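Local structure of choline dehydrogenase and related flavoproteins (Aspergillus oryzae, 3Q9T) at residues Ala17-Ala22 with Ser209-Phe214; Ala38-Pro43 with Val224-Ser229; Tyr63-Lys68 with Arg86-Gly91; Lys230-Asn235 with Lys242-Val247. The protein oxidises formate with a bound 8-formyl-FAD cofactor, as a member of the glucose-methanol-choline oxidoreductase family. All blocks are in the same frame, centred on the assembly; numbering follows the deposited sequence.

How the interactions relate
From the N terminus, helix 16-25 opens interaction 1, the loop at 38-43 opens interaction 2, and 63-68 opens interaction 3. The last closes first, at 86-91, so its short loop lies within the spans of both earlier contacts. Interaction 1 closes at 209-214 and interaction 2 at 224-229; their segments alternate, so the two cross. Interaction 4 follows in series as a hairpin, 230-235 with 242-247. Phe212 packs on Pro43 between interactions 1 and 2, Asn19 and Ser211 pack on Leu90 and Gly91 between 1 and 3, Ile40 and Leu90 join 2 to 3 through their backbones, and strand 227-235 runs from 2 into 4. Together they tie the FAD-binding helix, the adenine-side loops and a four-stranded sheet.

Interaction 1 of 4, residues Ala17-Ala22 with Ser209-Phe214; sequences AGNTVA and SGSFLF
Thr20 and Asn19, consecutive on helix 16-25, meet Phe214 and Ser211, and they illustrate how a loop far along the chain packs on the flank of a nucleotide-binding helix. The helix belongs to the Rossmann-type FAD-binding fold: Ala17 N bonds a phosphate oxygen of the cofactor, and Gly18 fits the last glycine of a GxGxxG pattern. Phe214 lays one ring face over the helix backbone, with Thr20 CA 3.8 Å from the ring centroid and only 9° off its normal, a CH-pi contact. The Thr20 side chain crosses this ring obliquely. Its methyl CG2 reaches the far end at Phe214 CZ, 3.7 Å away, while OG1 passes 3.6 Å from Phe214 CE2. With chi1 at -58°, that hydroxyl lies beside its own backbone N and reaches back to hydrogen-bond Thr16 O. Next to this apolar face is a polar junction. Asn19 ND2 donates to Ser211 OG over 3.0 Å, in a bent bond whose acceptor is tilted from the amide plane. Ser211 OG is also hydrogen-bonded to Gly15 O, so two partners grip it, and Ser94 OG holds Ser211 N. Tyr559 and Glu563 of helix 555-572 pack against Thr20. Asn19 CB rests 3.2 Å from Ser211 O, the carbonyl oxygen that also accepts from Phe214 N and lies in plane at the Phe214 ring edge.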
# COMPACT_ATOMS: atom_id res chain seq x y z
N ALA A 17 -3.68 -28.24 -10.44
CA ALA A 17 -2.80 -29.35 -10.79
C ALA A 17 -3.00 -30.53 -9.83
O ALA A 17 -2.90 -31.71 -10.22
CB ALA A 17 -1.34 -28.89 -10.76
N GLY A 18 -3.30 -30.21 -8.57
CA GLY A 18 -3.46 -31.24 -7.56
C GLY A 18 -4.49 -32.27 -8.00
O GLY A 18 -4.17 -33.44 -8.18
N ASN A 19 -5.72 -31.84 -8.20
CA ASN A 19 -6.76 -32.76 -8.66
C ASN A 19 -6.47 -33.44 -9.98
O ASN A 19 -6.84 -34.59 -10.18
CB ASN A 19 -8.12 -32.06 -8.69
CG ASN A 19 -8.56 -31.62 -7.31
OD1 ASN A 19 -8.12 -32.20 -6.29
ND2 ASN A 19 -9.43 -30.61 -7.24
N THR A 20 -5.79 -32.74 -10.89
CA THR A 20 -5.42 -33.34 -12.16
C THR A 20 -4.55 -34.57 -11.93
O THR A 20 -4.81 -35.65 -12.48
CB THR A 20 -4.63 -32.35 -13.06
OG1 THR A 20 -5.43 -31.18 -13.28
CG2 THR A 20 -4.28 -33.00 -14.40
N VAL A 21 -3.51 -34.40 -11.11
CA VAL A 21 -2.59 -35.49 -10.81
C VAL A 21 -3.36 -36.61 -10.11
O VAL A 21 -3.27 -37.80 -10.50
CB VAL A 21 -1.38 -35.03 -9.96
CG1 VAL A 21 -0.58 -36.24 -9.45
CG2 VAL A 21 -0.48 -34.09 -10.76
N ALA A 22 -4.14 -36.24 -9.11
CA ALA A 22 -4.89 -37.22 -8.33
C ALA A 22 -5.85 -38.06 -9.18
O ALA A 22 -5.94 -39.26 -8.99
CB ALA A 22 -5.64 -36.56 -7.20
N SER A 209 -16.22 -25.22 -15.15
CA SER A 209 -15.46 -26.46 -15.21
C SER A 209 -14.21 -26.33 -14.36
O SER A 209 -13.20 -25.80 -14.82
CB SER A 209 -15.05 -26.78 -16.65
OG SER A 209 -16.15 -26.73 -17.53
N GLY A 210 -14.29 -26.82 -13.12
CA GLY A 210 -13.17 -26.81 -12.20
C GLY A 210 -12.45 -28.14 -12.11
O GLY A 210 -12.97 -29.18 -12.55
N SER A 211 -11.25 -28.12 -11.53
CA SER A 211 -10.41 -29.31 -11.43
C SER A 211 -11.05 -30.40 -10.54
O SER A 211 -10.66 -31.57 -10.61
CB SER A 211 -9.01 -28.93 -10.93
OG SER A 211 -8.97 -28.73 -9.52
N PHE A 212 -12.03 -30.01 -9.73
CA PHE A 212 -12.78 -30.98 -8.91
C PHE A 212 -13.50 -32.03 -9.76
O PHE A 212 -13.88 -33.09 -9.27
CB PHE A 212 -13.78 -30.27 -8.00
CG PHE A 212 -14.63 -29.25 -8.72
CD1 PHE A 212 -14.40 -27.90 -8.54
CD2 PHE A 212 -15.64 -29.66 -9.58
CE1 PHE A 212 -15.18 -26.96 -9.20
CE2 PHE A 212 -16.41 -28.72 -10.26
CZ PHE A 212 -16.19 -27.37 -10.06
N LEU A 213 -13.68 -31.71 -11.04
CA LEU A 213 -14.27 -32.62 -12.01
C LEU A 213 -13.39 -33.85 -12.28
O LEU A 213 -13.85 -34.84 -12.85
CB LEU A 213 -14.47 -31.85 -13.33
CG LEU A 213 -15.87 -31.41 -13.78
CD1 LEU A 213 -16.86 -31.33 -12.63
CD2 LEU A 213 -15.81 -30.10 -14.56
N PHE A 214 -12.10 -33.76 -11.93
CA PHE A 214 -11.16 -34.86 -12.09
C PHE A 214 -11.32 -35.94 -11.01
O PHE A 214 -10.92 -37.09 -11.22
CB PHE A 214 -9.73 -34.33 -11.97
CG PHE A 214 -9.04 -34.12 -13.28
CD1 PHE A 214 -8.49 -35.19 -13.97
CD2 PHE A 214 -8.91 -32.84 -13.81
CE1 PHE A 214 -7.83 -35.00 -15.19
CE2 PHE A 214 -8.25 -32.64 -15.03
CZ PHE A 214 -7.71 -33.72 -15.72

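Interaction 2 of 4, residues Ala38-Pro43 with Val224-Ser229; sequences AGIGNP and VPEVHS. With FAY ([(2R,3S,4R,5R)-5-(6-amino-9H-purin-9-yl)-3,4-dihydroxytetrahydrofuran-2-yl]methyl (2R,3S,4S)-5-(8-formyl-7-methyl-2,4-dioxo-3,4-dihydrobenzo[g]pteridin-10(2H)-yl)-2,3,4-trihydroxypentyl dihydrogen diphosphate), chain D.
Gly39 O accepts a hydrogen bond from Glu226 N at 2.8 Å, where the loop after strand 33-36 runs almost exactly antiparallel to 225-228. Two CA-H...O contacts continue from this bond toward Val227: Glu226 CA to Ala38 O, and Ala38 CA to Val227 O at 3.1 Å. It is a useful example of two segments of one chain joined by backbone bonds, with side chains adding to the contact or turning to the cofactor. Pro225 turns its ring toward the loop and sets CB 3.3 Å from Gly39 O. Glu226 points its CB away, yet a sharp bend at chi2 (-99°) folds the chain round until OE1 shares a water with Ala38 O; the water donates to both oxygens. Ala38 has only a methyl to offer, and its CB lies 3.4 Å from FAY N3A, over one face of the adenine. His228 carries CG anti to the backbone N (chi1 -163°), which brings one imidazole face against the adenine amino group, FAY N6A standing 3.6 Å from the ring plane toward its rim. Pro440 O bonds His228 NE2, and Phe441 stacks on the ring. Ser229 N also binds the adenine, with a nearly straight bond to FAY N1A. Beyond the contact, Val224 pairs with Ile35 of strand 33-36 in the parallel sheet, whereas His228 pairs with Val247 of strand 240-248 in the neighbouring mixed sheet.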
# COMPACT_ATOMS: atom_id res chain seq x y z
N ALA A 38 -7.28 -27.61 2.33
CA ALA A 38 -7.70 -26.67 3.37
C ALA A 38 -9.17 -26.25 3.27
O ALA A 38 -9.83 -26.05 4.29
CB ALA A 38 -6.79 -25.44 3.37
N GLY A 39 -9.68 -26.11 2.05
CA GLY A 39 -11.04 -25.65 1.82
C GLY A 39 -12.11 -26.73 1.87
O GLY A 39 -11.83 -27.88 2.22
N ILE A 40 -13.33 -26.36 1.50
CA ILE A 40 -14.47 -27.28 1.48
C ILE A 40 -14.30 -28.35 0.42
O ILE A 40 -13.51 -28.21 -0.53
CB ILE A 40 -15.81 -26.56 1.18
CG1 ILE A 40 -15.69 -25.75 -0.11
CG2 ILE A 40 -16.24 -25.66 2.32
CD1 ILE A 40 -16.99 -25.74 -0.91
N GLY A 41 -15.08 -29.43 0.56
CA GLY A 41 -14.94 -30.58 -0.31
C GLY A 41 -16.01 -30.66 -1.37
O GLY A 41 -15.91 -31.47 -2.28
N ASN A 42 -17.04 -29.82 -1.24
CA ASN A 42 -18.21 -29.87 -2.12
C ASN A 42 -18.46 -28.58 -2.91
O ASN A 42 -19.54 -28.00 -2.82
CB ASN A 42 -19.46 -30.19 -1.30
CG ASN A 42 -19.73 -29.13 -0.24
OD1 ASN A 42 -18.80 -28.51 0.27
ND2 ASN A 42 -21.00 -28.91 0.10
N PRO A 43 -17.46 -28.12 -3.69
CA PRO A 43 -17.64 -26.89 -4.48
C PRO A 43 -18.82 -26.95 -5.44
O PRO A 43 -19.47 -25.93 -5.63
CB PRO A 43 -16.34 -26.79 -5.29
CG PRO A 43 -15.75 -28.17 -5.26
CD PRO A 43 -16.13 -28.72 -3.90
N VAL A 224 -9.95 -35.59 1.93
CA VAL A 224 -10.00 -34.97 3.25
C VAL A 224 -9.88 -33.45 3.12
O VAL A 224 -8.78 -32.91 2.98
CB VAL A 224 -8.89 -35.51 4.17
CG1 VAL A 224 -8.90 -34.80 5.53
CG2 VAL A 224 -9.06 -37.02 4.36
N PRO A 225 -11.03 -32.77 3.11
CA PRO A 225 -11.16 -31.31 3.03
C PRO A 225 -11.07 -30.70 4.42
O PRO A 225 -11.04 -31.44 5.41
CB PRO A 225 -12.57 -31.13 2.49
CG PRO A 225 -13.34 -32.30 3.08
CD PRO A 225 -12.35 -33.44 3.15
N GLU A 226 -11.04 -29.38 4.51
CA GLU A 226 -11.01 -28.68 5.80
C GLU A 226 -9.84 -29.09 6.69
O GLU A 226 -10.00 -29.17 7.89
CB GLU A 226 -12.29 -28.93 6.60
CG GLU A 226 -13.57 -28.82 5.82
CD GLU A 226 -14.23 -27.49 6.01
OE1 GLU A 226 -13.50 -26.47 6.10
OE2 GLU A 226 -15.48 -27.46 6.09
N VAL A 227 -8.67 -29.35 6.11
CA VAL A 227 -7.48 -29.61 6.92
C VAL A 227 -6.35 -28.74 6.43
O VAL A 227 -6.16 -28.56 5.23
CB VAL A 227 -7.04 -31.10 6.89
CG1 VAL A 227 -8.12 -32.00 7.48
CG2 VAL A 227 -6.67 -31.53 5.46
N HIS A 228 -5.59 -28.20 7.37
CA HIS A 228 -4.51 -27.27 7.06
C HIS A 228 -3.16 -27.98 7.24
O HIS A 228 -2.88 -28.55 8.30
CB HIS A 228 -4.61 -26.06 7.98
CG HIS A 228 -3.85 -24.87 7.51
ND1 HIS A 228 -4.43 -23.85 6.79
CD2 HIS A 228 -2.55 -24.52 7.67
CE1 HIS A 228 -3.52 -22.93 6.52
NE2 HIS A 228 -2.37 -23.31 7.04
N SER A 229 -2.35 -27.96 6.19
CA SER A 229 -1.03 -28.60 6.26
C SER A 229 -0.13 -27.94 7.29
O SER A 229 -0.04 -26.70 7.37
CB SER A 229 -0.35 -28.60 4.89
OG SER A 229 -0.08 -27.27 4.46
P FAY D . -2.44 -24.30 -8.92
N1 FAY D . -5.81 -18.44 -15.36
C2 FAY D . -6.42 -18.61 -16.59
O2 FAY D . -5.96 -19.41 -17.40
N3 FAY D . -7.75 -18.29 -16.74
C4 FAY D . -8.28 -17.31 -15.94
O4 FAY D . -9.09 -16.51 -16.46
N5 FAY D . -8.19 -16.15 -13.85
C6 FAY D . -8.47 -15.39 -11.65
C7 FAY D . -8.17 -15.43 -10.30
C8 FAY D . -7.16 -16.28 -9.85
O8 FAY D . -6.26 -17.31 -7.95
C9 FAY D . -6.55 -17.16 -10.75
PA FAY D . -4.24 -23.75 -6.80
C1' FAY D . -4.99 -18.83 -12.61
C10 FAY D . -6.40 -17.66 -14.39
N10 FAY D . -6.03 -17.79 -13.05
N1A FAY D . -3.08 -26.66 3.67
O1A FAY D . -4.44 -22.51 -5.99
C1B FAY D . -4.65 -25.70 -1.24
O1P FAY D . -2.77 -25.78 -8.97
C2' FAY D . -5.62 -20.23 -12.42
O2' FAY D . -6.80 -20.06 -11.72
C2A FAY D . -4.01 -27.36 2.93
O2A FAY D . -5.27 -23.97 -7.86
C2B FAY D . -5.48 -24.52 -1.73
O2B FAY D . -6.68 -24.35 -1.00
O2P FAY D . -0.96 -24.07 -9.14
C3' FAY D . -4.83 -21.42 -11.80
O3' FAY D . -5.57 -22.26 -10.91
N3A FAY D . -4.32 -26.97 1.64
C3B FAY D . -5.77 -24.93 -3.16
O3B FAY D . -6.86 -25.81 -3.16
O3P FAY D . -2.78 -23.73 -7.45
C4' FAY D . -3.54 -21.06 -11.09
O4' FAY D . -2.83 -20.23 -12.00
C4A FAY D . -3.69 -25.90 1.10
C4B FAY D . -4.55 -25.74 -3.55
O4B FAY D . -3.86 -26.05 -2.35
C4X FAY D . -7.59 -17.00 -14.75
C5' FAY D . -2.74 -22.33 -10.71
O5' FAY D . -3.33 -23.39 -9.94
C5A FAY D . -2.74 -25.19 1.82
C5B FAY D . -3.67 -24.97 -4.51
O5B FAY D . -4.27 -25.01 -5.78
C5X FAY D . -7.71 -16.11 -12.56
C6A FAY D . -2.43 -25.57 3.13
N6A FAY D . -1.59 -24.83 3.86
N7A FAY D . -2.28 -24.19 1.04
C7M FAY D . -8.83 -14.42 -9.39
C8A FAY D . -2.90 -24.25 -0.16
C8M FAY D . -7.12 -16.60 -8.40
C9A FAY D . -6.77 -17.06 -12.12
N9A FAY D . -3.77 -25.30 -0.13
O HOH W 1 -11.26 -24.21 5.80

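Interaction 3 of 4, residues Tyr63-Lys68 with Arg86-Gly91; sequences YDWAYK and RGKTLG. With FAY ([(2R,3S,4R,5R)-5-(6-amino-9H-purin-9-yl)-3,4-dihydroxytetrahydrofuran-2-yl]methyl (2R,3S,4S)-5-(8-formyl-7-methyl-2,4-dioxo-3,4-dihydrobenzo[g]pteridin-10(2H)-yl)-2,3,4-trihydroxypentyl dihydrogen diphosphate), chain D.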
# COMPACT_ATOMS: atom_id res chain seq x y z
N TYR A 63 -14.19 -18.56 0.14
CA TYR A 63 -13.41 -19.42 -0.75
C TYR A 63 -12.11 -18.75 -1.24
O TYR A 63 -11.46 -19.23 -2.16
CB TYR A 63 -14.29 -19.91 -1.92
CG TYR A 63 -15.61 -20.43 -1.40
CD1 TYR A 63 -15.65 -21.58 -0.63
CD2 TYR A 63 -16.80 -19.73 -1.60
CE1 TYR A 63 -16.82 -22.05 -0.11
CE2 TYR A 63 -17.99 -20.19 -1.10
CZ TYR A 63 -17.99 -21.36 -0.35
OH TYR A 63 -19.14 -21.85 0.18
N ASP A 64 -11.73 -17.66 -0.57
CA ASP A 64 -10.55 -16.90 -0.97
C ASP A 64 -9.54 -16.78 0.18
O ASP A 64 -9.85 -16.19 1.22
CB ASP A 64 -10.99 -15.50 -1.42
CG ASP A 64 -9.83 -14.66 -1.92
OD1 ASP A 64 -8.67 -15.13 -1.86
OD2 ASP A 64 -10.09 -13.51 -2.37
N TRP A 65 -8.34 -17.31 -0.03
CA TRP A 65 -7.23 -17.11 0.90
C TRP A 65 -7.06 -15.64 1.25
O TRP A 65 -6.73 -15.29 2.37
CB TRP A 65 -5.92 -17.68 0.35
CG TRP A 65 -5.88 -19.18 0.29
CD1 TRP A 65 -6.20 -19.99 -0.78
CD2 TRP A 65 -5.52 -20.07 1.36
NE1 TRP A 65 -6.04 -21.31 -0.45
CE2 TRP A 65 -5.64 -21.39 0.86
CE3 TRP A 65 -5.10 -19.88 2.68
CZ2 TRP A 65 -5.35 -22.51 1.64
CZ3 TRP A 65 -4.81 -20.99 3.46
CH2 TRP A 65 -4.94 -22.29 2.94
N ALA A 66 -7.29 -14.78 0.26
CA ALA A 66 -7.28 -13.33 0.45
C ALA A 66 -5.97 -12.85 1.07
O ALA A 66 -5.96 -12.10 2.03
CB ALA A 66 -8.50 -12.88 1.29
N TYR A 67 -4.86 -13.30 0.49
CA TYR A 67 -3.54 -12.88 0.94
C TYR A 67 -3.27 -11.39 0.79
O TYR A 67 -3.66 -10.75 -0.21
CB TYR A 67 -2.46 -13.62 0.16
CG TYR A 67 -2.49 -15.12 0.28
CD1 TYR A 67 -2.29 -15.75 1.50
CD2 TYR A 67 -2.69 -15.93 -0.85
CE1 TYR A 67 -2.31 -17.13 1.61
CE2 TYR A 67 -2.71 -17.30 -0.75
CZ TYR A 67 -2.52 -17.90 0.49
OH TYR A 67 -2.53 -19.26 0.60
N LYS A 68 -2.55 -10.84 1.76
CA LYS A 68 -1.82 -9.60 1.56
C LYS A 68 -0.63 -9.90 0.67
O LYS A 68 0.06 -10.91 0.88
CB LYS A 68 -1.30 -9.07 2.90
CG LYS A 68 -2.38 -8.65 3.89
CD LYS A 68 -1.74 -8.22 5.20
CE LYS A 68 -2.72 -7.44 6.08
NZ LYS A 68 -2.08 -7.13 7.39
N ARG A 86 -6.78 -16.16 -4.16
CA ARG A 86 -6.39 -17.53 -4.49
C ARG A 86 -7.50 -18.43 -3.99
O ARG A 86 -8.12 -18.12 -2.97
CB ARG A 86 -5.12 -17.93 -3.73
CG ARG A 86 -3.81 -17.34 -4.26
CD ARG A 86 -3.46 -17.95 -5.60
NE ARG A 86 -3.63 -16.98 -6.68
CZ ARG A 86 -3.38 -17.24 -7.96
NH1 ARG A 86 -2.96 -18.44 -8.33
NH2 ARG A 86 -3.54 -16.28 -8.87
N GLY A 87 -7.76 -19.53 -4.69
CA GLY A 87 -8.84 -20.43 -4.32
C GLY A 87 -8.57 -21.25 -3.06
O GLY A 87 -7.52 -21.88 -2.93
N LYS A 88 -9.52 -21.24 -2.14
CA LYS A 88 -9.47 -22.04 -0.93
C LYS A 88 -10.73 -22.90 -0.92
O LYS A 88 -11.80 -22.47 -0.47
CB LYS A 88 -9.40 -21.14 0.31
CG LYS A 88 -9.00 -21.85 1.57
CD LYS A 88 -8.92 -20.90 2.75
CE LYS A 88 -8.92 -21.67 4.05
NZ LYS A 88 -8.78 -20.78 5.22
N THR A 89 -10.57 -24.12 -1.46
CA THR A 89 -11.68 -24.99 -1.81
C THR A 89 -11.16 -26.07 -2.74
O THR A 89 -10.19 -25.85 -3.46
CB THR A 89 -12.82 -24.25 -2.56
OG1 THR A 89 -13.80 -25.21 -3.01
CG2 THR A 89 -12.27 -23.50 -3.78
N LEU A 90 -11.78 -27.25 -2.71
CA LEU A 90 -11.41 -28.28 -3.67
C LEU A 90 -11.47 -27.60 -5.03
O LEU A 90 -12.40 -26.82 -5.30
CB LEU A 90 -12.39 -29.46 -3.62
CG LEU A 90 -11.98 -30.68 -4.46
CD1 LEU A 90 -10.65 -31.28 -3.98
CD2 LEU A 90 -13.06 -31.74 -4.44
N GLY A 91 -10.47 -27.85 -5.86
CA GLY A 91 -10.39 -27.18 -7.14
C GLY A 91 -9.50 -25.96 -7.08
O GLY A 91 -9.06 -25.43 -8.10
P FAY D . -2.44 -24.30 -8.92
N1 FAY D . -5.81 -18.44 -15.36
C2 FAY D . -6.42 -18.61 -16.59
O2 FAY D . -5.96 -19.41 -17.40
N3 FAY D . -7.75 -18.29 -16.74
C4 FAY D . -8.28 -17.31 -15.94
O4 FAY D . -9.09 -16.51 -16.46
N5 FAY D . -8.19 -16.15 -13.85
C6 FAY D . -8.47 -15.39 -11.65
C7 FAY D . -8.17 -15.43 -10.30
C8 FAY D . -7.16 -16.28 -9.85
O8 FAY D . -6.26 -17.31 -7.95
C9 FAY D . -6.55 -17.16 -10.75
PA FAY D . -4.24 -23.75 -6.80
C1' FAY D . -4.99 -18.83 -12.61
C10 FAY D . -6.40 -17.66 -14.39
N10 FAY D . -6.03 -17.79 -13.05
N1A FAY D . -3.08 -26.66 3.67
O1A FAY D . -4.44 -22.51 -5.99
C1B FAY D . -4.65 -25.70 -1.24
O1P FAY D . -2.77 -25.78 -8.97
C2' FAY D . -5.62 -20.23 -12.42
O2' FAY D . -6.80 -20.06 -11.72
C2A FAY D . -4.01 -27.36 2.93
O2A FAY D . -5.27 -23.97 -7.86
C2B FAY D . -5.48 -24.52 -1.73
O2B FAY D . -6.68 -24.35 -1.00
O2P FAY D . -0.96 -24.07 -9.14
C3' FAY D . -4.83 -21.42 -11.80
O3' FAY D . -5.57 -22.26 -10.91
N3A FAY D . -4.32 -26.97 1.64
C3B FAY D . -5.77 -24.93 -3.16
O3B FAY D . -6.86 -25.81 -3.16
O3P FAY D . -2.78 -23.73 -7.45
C4' FAY D . -3.54 -21.06 -11.09
O4' FAY D . -2.83 -20.23 -12.00
C4A FAY D . -3.69 -25.90 1.10
C4B FAY D . -4.55 -25.74 -3.55
O4B FAY D . -3.86 -26.05 -2.35
C4X FAY D . -7.59 -17.00 -14.75
C5' FAY D . -2.74 -22.33 -10.71
O5' FAY D . -3.33 -23.39 -9.94
C5A FAY D . -2.74 -25.19 1.82
C5B FAY D . -3.67 -24.97 -4.51
O5B FAY D . -4.27 -25.01 -5.78
C5X FAY D . -7.71 -16.11 -12.56
C6A FAY D . -2.43 -25.57 3.13
N6A FAY D . -1.59 -24.83 3.86
N7A FAY D . -2.28 -24.19 1.04
C7M FAY D . -8.83 -14.42 -9.39
C8A FAY D . -2.90 -24.25 -0.16
C8M FAY D . -7.12 -16.60 -8.40
C9A FAY D . -6.77 -17.06 -12.12
N9A FAY D . -3.77 -25.30 -0.13
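Asp64 OD1 accepts a hydrogen bond from Arg86 N at 3.2 Å. From the opposite face of the carboxylate plane Ala66 N comes within 2.6 Å of Asp64 OD1, making an Asx turn. Asp64 OD2 has its own partners, Asn60 N and Thr85 OG1. The two backbones meet in a single bridge between Asp64 and Gly87: Lys88 N donates to Tyr63 O, and Trp65 N to Arg86 O. Gly87 N turns instead to Ser93 OG. Trp65 NE1 is shared between two weak bonds, both at the ring edge. One runs to Gly87 O, the other to the ribose hydroxyl FAY O2B, 3.2 Å from Trp65 NE1. Lys88, extended beyond CG, crosses one indole face at about a right angle. Lys88 CB lies over that face, 3.6 Å from the centroid of the Trp65 five-membered ring, and NZ makes a cation-pi contact with the six-membered ring. Tyr67 OH, bonded to Glu270, touches the opposite face. In this case of a flat group fixed by divided interactions, the indole lines the adenosine end of the FAD site, held at both faces and the edge. The donors round Asp64 would probably favour its ionised form, although Arg86 O lies close to OD1 as a second acceptor.

Interaction 4 of 4, residues Lys230-Asn235 with Lys242-Val247; sequences KRLIIN and KGVTVV
Ile233 lies across the partner strand at about a right angle to Thr245, in a beta hairpin formed by strands 227-235 and 240-248. This antiparallel pair is a compact example of how a classic bulge shifts register: Lys230 and Arg231 both face Thr245. Lys230 N donates to Thr245 O at 2.8 Å. Arg231 N reaches the same oxygen only weakly, and Thr245 N returns a nearly straight bond to Arg231 O. Ile233 can be followed outward. Its CB sits 3.6 Å from Gly243 O, the acceptor of its own backbone N-H. There the side chain divides. CG2, anti to the backbone N, turns to Lys242 CB at 3.7 Å. CG1 lies beside the backbone N instead (chi1 -54°) and heads along the partner strand, 3.5 Å from Thr245 OG1. The tip CD1 continues the extended path and meets the same hydroxyl oxygen, Thr245 OG1, at 3.5 Å, with Val244 C a little farther off. That hydroxyl has its polar partner in Asn255 OD1 of strand 253-258, whose Phe257 also touches Ile233. On the side of Arg231 and Thr245, the Lys230 and Thr245 side chains run alongside each other; Lys230 NZ goes on to a salt bridge with Glu253. The other face carries Leu232 and Val244. Leu232 packs against Leu274 and Leu275 of helix 267-277, and its CD1 meets Val244 CG2 at 4.0 Å.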
# COMPACT_ATOMS: atom_id res chain seq x y z
N LYS A 230 0.53 -28.77 8.08
CA LYS A 230 1.52 -28.29 9.02
C LYS A 230 2.91 -28.45 8.44
O LYS A 230 3.73 -27.53 8.53
CB LYS A 230 1.43 -29.05 10.33
CG LYS A 230 2.51 -28.67 11.29
CD LYS A 230 2.52 -29.59 12.50
CE LYS A 230 3.82 -29.46 13.27
NZ LYS A 230 3.84 -30.40 14.44
N ARG A 231 3.19 -29.61 7.85
CA ARG A 231 4.56 -29.96 7.47
C ARG A 231 4.59 -31.22 6.60
O ARG A 231 3.74 -32.08 6.72
CB ARG A 231 5.37 -30.24 8.73
CG ARG A 231 6.87 -30.29 8.55
CD ARG A 231 7.52 -30.71 9.86
NE ARG A 231 7.36 -29.69 10.89
CZ ARG A 231 7.48 -29.92 12.20
NH1 ARG A 231 7.74 -31.15 12.63
NH2 ARG A 231 7.31 -28.93 13.06
N LEU A 232 5.58 -31.32 5.72
CA LEU A 232 5.83 -32.57 5.02
C LEU A 232 6.60 -33.46 6.00
O LEU A 232 7.44 -32.95 6.75
CB LEU A 232 6.64 -32.34 3.76
CG LEU A 232 6.05 -32.40 2.34
CD1 LEU A 232 4.52 -32.41 2.29
CD2 LEU A 232 6.61 -31.25 1.52
N ILE A 233 6.31 -34.76 6.01
CA ILE A 233 7.05 -35.72 6.85
C ILE A 233 8.28 -36.24 6.10
O ILE A 233 8.16 -37.00 5.12
CB ILE A 233 6.16 -36.90 7.30
CG1 ILE A 233 4.88 -36.38 7.98
CG2 ILE A 233 6.92 -37.85 8.23
CD1 ILE A 233 4.05 -37.49 8.70
N ILE A 234 9.45 -35.82 6.56
CA ILE A 234 10.71 -36.12 5.89
C ILE A 234 11.61 -36.99 6.77
O ILE A 234 11.93 -36.62 7.89
CB ILE A 234 11.49 -34.83 5.56
CG1 ILE A 234 10.63 -33.84 4.79
CG2 ILE A 234 12.76 -35.16 4.78
CD1 ILE A 234 10.33 -34.28 3.38
N ASN A 235 12.02 -38.14 6.25
CA ASN A 235 13.04 -38.94 6.92
C ASN A 235 14.43 -38.50 6.48
O ASN A 235 14.79 -38.67 5.32
CB ASN A 235 12.84 -40.42 6.62
CG ASN A 235 13.83 -41.28 7.36
OD1 ASN A 235 15.01 -41.34 7.00
ND2 ASN A 235 13.36 -41.96 8.41
N LYS A 242 7.84 -39.06 3.47
CA LYS A 242 7.07 -40.18 3.99
C LYS A 242 5.56 -39.94 3.86
O LYS A 242 4.75 -40.87 3.82
CB LYS A 242 7.41 -40.33 5.48
CG LYS A 242 7.96 -41.66 5.93
CD LYS A 242 9.39 -41.87 5.51
CE LYS A 242 9.80 -43.27 5.94
NZ LYS A 242 8.64 -44.22 5.83
N GLY A 243 5.18 -38.67 3.83
CA GLY A 243 3.78 -38.29 3.92
C GLY A 243 3.64 -36.85 4.39
O GLY A 243 4.57 -36.05 4.22
N VAL A 244 2.50 -36.52 5.00
CA VAL A 244 2.23 -35.15 5.39
C VAL A 244 1.47 -35.07 6.69
O VAL A 244 0.63 -35.93 6.99
CB VAL A 244 1.39 -34.44 4.31
CG1 VAL A 244 -0.02 -35.01 4.28
CG2 VAL A 244 1.34 -32.96 4.57
N THR A 245 1.72 -34.02 7.46
CA THR A 245 0.97 -33.76 8.69
C THR A 245 -0.02 -32.61 8.48
O THR A 245 0.32 -31.56 7.91
CB THR A 245 1.92 -33.45 9.88
OG1 THR A 245 2.82 -34.55 10.08
CG2 THR A 245 1.12 -33.21 11.16
N VAL A 246 -1.25 -32.81 8.94
CA VAL A 246 -2.31 -31.81 8.79
C VAL A 246 -3.02 -31.54 10.10
O VAL A 246 -2.97 -32.35 11.02
CB VAL A 246 -3.35 -32.20 7.72
CG1 VAL A 246 -2.68 -32.37 6.36
CG2 VAL A 246 -4.07 -33.47 8.13
N VAL A 247 -3.67 -30.38 10.18
CA VAL A 247 -4.44 -30.01 11.36
C VAL A 247 -5.91 -29.94 11.00
O VAL A 247 -6.28 -29.33 10.00
CB VAL A 247 -3.98 -28.64 11.90
CG1 VAL A 247 -4.70 -28.31 13.21
CG2 VAL A 247 -2.49 -28.63 12.08